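Local coordinates for protein leucine aminopeptidase (Parabacteroides distasonis, PDB 3TC8) that binds zinc and is probably an exopeptidase that removes residues from the amino end of peptides, at residues Leu135-Ile138 with Ala139-Gly143; Ser88-Pro91 with Glu92-Lys95. All coordinates share one frame; numbering follows the deposited sequence.

Contact 1. Residues Leu135-Ile138 with Ala139-Gly143; sequences LLEI and ARQIG
E137 and R140 leave their shared helix with CG anti to the backbone N (chi1 174° and -170°), and each chain then bends, E137 at chi2 and R140 at chi3, so that the carboxylate and guanidinium of residues three apart meet beside the helix. The salt bridge is a side-on grip, with NE and one NH of the arginine each taking a separate oxygen. R140 NE gives the straighter bond, 2.8 Å to E137 OE1, which lies almost in the guanidinium plane. R140 NH2 reaches E137 OE2 at 3.0 Å, through the syn lone pair, and has a weak second bond to OE1. The two flat groups are turned 39° against each other.

Q141, bent at chi2, brings its amide to the same carboxylate from another direction: its NE2 donates to E137 OE2 over 2.9 Å, arriving from above the carboxylate plane. One glutamate therefore answers both the i+3 and the i+4 side chain. S26 OG also binds E137 OE1, and the backbone N of N23 binds OE2, which fastens helix 125-144 to the start of helix 24-36.

On another flank of the helix the contact is apolar. I138 CG2 touches I142 CD1 at 3.7 Å, and both isoleucines pack on helix 292-308. Beneath the side chains run the regular i to i+4 backbone bonds, among them I142 N to I138 O at 2.9 Å.

With a backbone amide, a hydroxyl, a side-chain amide and a guanidinium all directed at it, the buried carboxylate of E137 is probably held against rotation, and its negative charge is probably well stabilised by these donors and the cationic arginine.

Contact 2. Residues Ser88-Pro91 with Glu92-Lys95; sequences SFDP and ENSK
D90 and N93 close one tight turn twice over, once through the backbone and once through their side chains, while D90 itself has the uncommon left-handed backbone conformation (phi 47°, psi 59°). The type I beta turn runs from D90 to N93, with P91 and E92 at its corners; the proline's ring restricts phi to a value suited to the first corner. N93 N donates to D90 O over 3.0 Å.

Alongside it, the N93 amide lies across the aspartate. N93 ND2 donates to D90 OD2 at 3.0 Å, nearly straight and in the plane of its own amide, but it meets the carboxylate from above, the two planes standing 68° apart. Both side chains have CG anti to the backbone N, which sets the two ends beside each other. The other carboxylate oxygen, D90 OD1, takes a hydrogen from a water 2.8 Å away, and that water accepts from E92 N.

N93 uses its remaining amide atom too: OD1 accepts from K95 N at 2.9 Å, an Asx turn that leads the chain on toward strand 96-102. With an alanine here the turn's backbone bond could remain, but D90 OD2 and K95 N would probably each lose the partner described, and the D90 carboxylate would be freer to turn. The guanidinium of R96 donates hydrogen bonds to the carbonyls of F89, D90 and N93.

This exposed turn between strands 79-89 and 96-102 is thus pinned by polar bonds, and the N93 amide is probably held against flipping, because its NH2 meets an acceptor, D90 OD2, and its oxygen a donor, K95 N.

After two helices and strand 64-73, the chain follows strand 79-89 into contact 2, which closes just the four-residue turn D90-N93 before strand 96-102. These two strands are not sheet neighbours: strand 150-156 lies between them. Contact 1 comes later and closes turns of its own helix, 125-144, so the two are in series, neither nesting nor crossing. Yet they meet in space: F89, at the end of its strand, lays its ring against A139, I142 and G143, with F89 CG 3.6 Å from I142 CG2. Strand 150-156 also borders both, packing under the helix and pairing with F89, so the mixed sheet, the helix and the connecting turn are tied together.

Contact 1. Residues Leu135-Ile138 with Ala139-Gly143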
ATOM      1  N   LEU A 135       1.971   5.882   4.753  1.00  7.22           N
ATOM      2  CA  LEU A 135       0.862   6.758   4.416  1.00  7.46           C
ATOM      3  C   LEU A 135       0.263   7.445   5.626  1.00  7.56           C
ATOM      4  O   LEU A 135      -0.172   8.599   5.512  1.00  7.66           O
ATOM      5  CB  LEU A 135      -0.226   6.014   3.656  1.00  7.77           C
ATOM      6  CG  LEU A 135       0.120   5.631   2.219  1.00  8.29           C
ATOM      7  CD1 LEU A 135      -1.044   4.944   1.524  1.00 11.03           C
ATOM      8  CD2 LEU A 135       0.602   6.811   1.363  1.00 10.70           C
ATOM      9  N   LEU A 136       0.210   6.808   6.790  1.00  7.13           N
ATOM     10  CA  LEU A 136      -0.239   7.469   7.978  1.00  7.85           C
ATOM     11  C   LEU A 136       0.659   8.637   8.325  1.00  7.16           C
ATOM     12  O   LEU A 136       0.159   9.700   8.686  1.00  7.84           O
ATOM     13  CB  LEU A 136      -0.359   6.522   9.186  1.00  8.18           C
ATOM     14  CG  LEU A 136      -1.537   5.536   9.137  1.00  8.89           C
ATOM     15  CD1 LEU A 136      -1.321   4.480  10.232  1.00 10.34           C
ATOM     16  CD2 LEU A 136      -2.882   6.269   9.374  1.00  9.47           C
ATOM     17  N   GLU A 137       1.964   8.460   8.234  1.00  7.11           N
ATOM     18  CA  GLU A 137       2.869   9.559   8.529  1.00  8.02           C
ATOM     19  C   GLU A 137       2.757  10.680   7.502  1.00  7.76           C
ATOM     20  O   GLU A 137       2.764  11.868   7.845  1.00  8.43           O
ATOM     21  CB  GLU A 137       4.279   9.033   8.667  1.00  8.49           C
ATOM     22  CG  GLU A 137       5.339  10.105   8.840  1.00  8.92           C
ATOM     23  CD  GLU A 137       5.128  11.034  10.024  1.00  9.10           C
ATOM     24  OE1 GLU A 137       4.370  10.688  10.963  1.00  9.54           O
ATOM     25  OE2 GLU A 137       5.791  12.118  10.067  1.00 10.41           O
ATOM     26  N   ILE A 138       2.596  10.336   6.224  1.00  8.19           N
ATOM     27  CA  ILE A 138       2.342  11.315   5.167  1.00  8.28           C
ATOM     28  C   ILE A 138       1.068  12.092   5.467  1.00  8.23           C
ATOM     29  O   ILE A 138       1.028  13.316   5.418  1.00  8.49           O
ATOM     30  CB  ILE A 138       2.314  10.630   3.794  1.00  8.05           C
ATOM     31  CG1 ILE A 138       3.723  10.227   3.371  1.00  8.98           C
ATOM     32  CG2 ILE A 138       1.636  11.520   2.718  1.00  9.24           C
ATOM     33  CD1 ILE A 138       3.781   9.171   2.327  1.00 10.16           C
ATOM     34  N   ALA A 139       0.002  11.372   5.852  1.00  8.46           N
ATOM     35  CA  ALA A 139      -1.257  11.987   6.145  1.00  8.51           C
ATOM     36  C   ALA A 139      -1.162  12.897   7.383  1.00  8.13           C
ATOM     37  O   ALA A 139      -1.792  13.960   7.443  1.00  8.44           O
ATOM     38  CB  ALA A 139      -2.325  10.876   6.351  1.00  9.09           C
ATOM     39  N   ARG A 140      -0.364  12.492   8.375  1.00  8.17           N
ATOM     40  CA  ARG A 140      -0.140  13.322   9.526  1.00  8.46           C
ATOM     41  C   ARG A 140       0.461  14.662   9.139  1.00  8.67           C
ATOM     42  O   ARG A 140       0.064  15.738   9.594  1.00  9.12           O
ATOM     43  CB  ARG A 140       0.751  12.614  10.555  1.00  8.41           C
ATOM     44  CG  ARG A 140       0.835  13.343  11.882  1.00  9.17           C
ATOM     45  CD  ARG A 140       1.617  12.578  12.943  1.00 10.06           C
ATOM     46  NE  ARG A 140       3.053  12.553  12.660  1.00  9.54           N
ATOM     47  CZ  ARG A 140       3.948  13.340  13.210  1.00 10.19           C
ATOM     48  NH1 ARG A 140       3.649  14.221  14.165  1.00 11.75           N
ATOM     49  NH2 ARG A 140       5.179  13.223  12.817  1.00 11.00           N
ATOM     50  N   GLN A 141       1.424  14.629   8.218  1.00  8.45           N
ATOM     51  CA  GLN A 141       2.038  15.847   7.718  1.00  8.83           C
ATOM     52  C   GLN A 141       1.070  16.684   6.881  1.00  8.73           C
ATOM     53  O   GLN A 141       1.023  17.909   7.029  1.00  9.28           O
ATOM     54  CB  GLN A 141       3.265  15.525   6.913  1.00  9.36           C
ATOM     55  CG  GLN A 141       4.406  14.869   7.719  1.00  9.17           C
ATOM     56  CD  GLN A 141       4.859  15.655   8.895  1.00  9.69           C
ATOM     57  OE1 GLN A 141       4.890  16.906   8.853  1.00 10.43           O
ATOM     58  NE2 GLN A 141       5.218  14.965   9.984  1.00 11.00           N
ATOM     59  N   ILE A 142       0.261  16.051   6.052  1.00  8.91           N
ATOM     60  CA  ILE A 142      -0.720  16.763   5.263  1.00  9.12           C
ATOM     61  C   ILE A 142      -1.713  17.477   6.167  1.00  9.38           C
ATOM     62  O   ILE A 142      -2.089  18.622   5.920  1.00 10.60           O
ATOM     63  CB  ILE A 142      -1.463  15.800   4.280  1.00  9.22           C
ATOM     64  CG1 ILE A 142      -0.510  15.285   3.220  1.00  9.50           C
ATOM     65  CG2 ILE A 142      -2.700  16.463   3.680  1.00 10.35           C
ATOM     66  CD1 ILE A 142      -1.032  14.052   2.489  1.00 10.11           C
ATOM     67  N   GLY A 143      -2.154  16.815   7.244  1.00  9.66           N
ATOM     68  CA  GLY A 143      -3.079  17.433   8.142  1.00 10.71           C
ATOM     69  C   GLY A 143      -2.525  18.711   8.779  1.00 11.53           C
ATOM     70  O   GLY A 143      -3.264  19.613   9.111  1.00 13.62           O
TER

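Contact 2. Residues Ser88-Pro91 with Glu92-Lys95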
ATOM      1  N   SER A  88      -9.873  11.769   3.004  1.00  9.73           N
ATOM      2  CA  SER A  88      -9.761  12.809   1.974  0.60  9.77           C
ATOM      3  C   SER A  88      -9.435  14.158   2.614  1.00 10.36           C
ATOM      4  O   SER A  88     -10.152  14.638   3.526  1.00 11.50           O
ATOM      5  CB  SER A  88     -11.058  12.948   1.180  0.60  9.73           C
ATOM      6  OG  SER A  88     -11.405  11.720   0.564  0.60  9.69           O
ATOM      7  N   PHE A  89      -8.383  14.782   2.119  1.00 10.45           N
ATOM      8  CA  PHE A  89      -8.002  16.120   2.539  1.00 10.96           C
ATOM      9  C   PHE A  89      -8.345  17.086   1.413  1.00 13.29           C
ATOM     10  O   PHE A  89      -8.274  16.760   0.222  1.00 13.43           O
ATOM     11  CB  PHE A  89      -6.523  16.150   2.814  1.00 11.81           C
ATOM     12  CG  PHE A  89      -6.091  15.312   3.968  1.00 11.77           C
ATOM     13  CD1 PHE A  89      -6.088  15.819   5.262  1.00 12.68           C
ATOM     14  CD2 PHE A  89      -5.570  14.048   3.768  1.00 12.48           C
ATOM     15  CE1 PHE A  89      -5.598  15.089   6.304  1.00 12.69           C
ATOM     16  CE2 PHE A  89      -5.094  13.336   4.819  1.00 13.76           C
ATOM     17  CZ  PHE A  89      -5.116  13.846   6.103  1.00 13.96           C
ATOM     18  N   ASP A  90      -8.718  18.325   1.797  1.00 15.17           N
ATOM     19  CA  ASP A  90      -9.217  19.398   0.862  1.00 15.59           C
ATOM     20  C   ASP A  90     -10.263  18.772  -0.067  1.00 15.05           C
ATOM     21  O   ASP A  90     -10.079  18.752  -1.298  1.00 14.56           O
ATOM     22  CB  ASP A  90      -8.023  19.990   0.080  1.00 16.10           C
ATOM     23  CG  ASP A  90      -8.339  21.276  -0.689  1.00 19.79           C
ATOM     24  OD1 ASP A  90      -9.457  21.797  -0.568  1.00 23.73           O
ATOM     25  OD2 ASP A  90      -7.416  21.710  -1.437  1.00 25.36           O
ATOM     26  N   PRO A  91     -11.340  18.220   0.526  1.00 15.73           N
ATOM     27  CA  PRO A  91     -12.204  17.331  -0.250  1.00 17.41           C
ATOM     28  C   PRO A  91     -12.945  17.934  -1.428  1.00 19.48           C
ATOM     29  O   PRO A  91     -13.341  17.193  -2.328  1.00 21.39           O
ATOM     30  CB  PRO A  91     -13.184  16.757   0.789  1.00 17.75           C
ATOM     31  CG  PRO A  91     -13.034  17.546   2.004  1.00 21.19           C
ATOM     32  CD  PRO A  91     -11.698  18.230   1.956  1.00 17.97           C
ATOM     33  N   GLU A  92     -13.066  19.251  -1.470  1.00 19.71           N
ATOM     34  CA  GLU A  92     -13.764  19.879  -2.587  1.00 21.70           C
ATOM     35  C   GLU A  92     -12.839  20.234  -3.764  1.00 21.18           C
ATOM     36  O   GLU A  92     -13.330  20.646  -4.835  1.00 23.84           O
ATOM     37  CB  GLU A  92     -14.561  21.105  -2.094  1.00 23.36           C
ATOM     38  CG  GLU A  92     -15.563  20.817  -0.950  1.00 29.25           C
ATOM     39  CD  GLU A  92     -16.549  19.676  -1.253  1.00 36.44           C
ATOM     40  OE1 GLU A  92     -17.029  19.566  -2.409  1.00 41.32           O
ATOM     41  OE2 GLU A  92     -16.859  18.885  -0.319  1.00 41.55           O
ATOM     42  N   ASN A  93     -11.528  20.093  -3.606  1.00 18.73           N
ATOM     43  CA  ASN A  93     -10.613  20.404  -4.694  1.00 18.11           C
ATOM     44  C   ASN A  93     -10.788  19.377  -5.824  1.00 18.26           C
ATOM     45  O   ASN A  93     -10.773  18.156  -5.602  1.00 18.82           O
ATOM     46  CB  ASN A  93      -9.194  20.399  -4.168  1.00 18.20           C
ATOM     47  CG  ASN A  93      -8.225  21.124  -5.066  1.00 18.61           C
ATOM     48  OD1 ASN A  93      -8.407  21.182  -6.294  1.00 22.13           O
ATOM     49  ND2 ASN A  93      -7.174  21.668  -4.468  1.00 20.74           N
ATOM     50  N   SER A  94     -10.980  19.860  -7.051  1.00 19.07           N
ATOM     51  CA  SER A  94     -11.169  18.979  -8.195  1.00 19.75           C
ATOM     52  C   SER A  94      -9.839  18.349  -8.612  1.00 17.83           C
ATOM     53  O   SER A  94      -9.874  17.340  -9.317  1.00 20.19           O
ATOM     54  CB  SER A  94     -11.839  19.725  -9.378  1.00 21.27           C
ATOM     55  OG  SER A  94     -10.988  20.743  -9.806  1.00 24.60           O
ATOM     56  N   LYS A  95      -8.727  18.995  -8.239  1.00 16.82           N
ATOM     57  CA  LYS A  95      -7.398  18.479  -8.549  0.50 15.89           C
ATOM     58  C   LYS A  95      -6.913  17.675  -7.357  1.00 14.38           C
ATOM     59  O   LYS A  95      -6.805  18.185  -6.232  1.00 15.59           O
ATOM     60  CB  LYS A  95      -6.425  19.602  -8.895  0.50 16.85           C
ATOM     61  CG  LYS A  95      -6.942  20.526  -9.986  0.50 19.48           C
ATOM     62  CD  LYS A  95      -5.826  21.330 -10.621  0.50 24.32           C
ATOM     63  CE  LYS A  95      -6.329  22.636 -11.234  0.50 26.18           C
ATOM     64  NZ  LYS A  95      -6.522  23.677 -10.160  0.50 28.21           N
TER
HETATM   65  O   HOH W   1     -12.108  21.251   0.273  1.00 27.50           O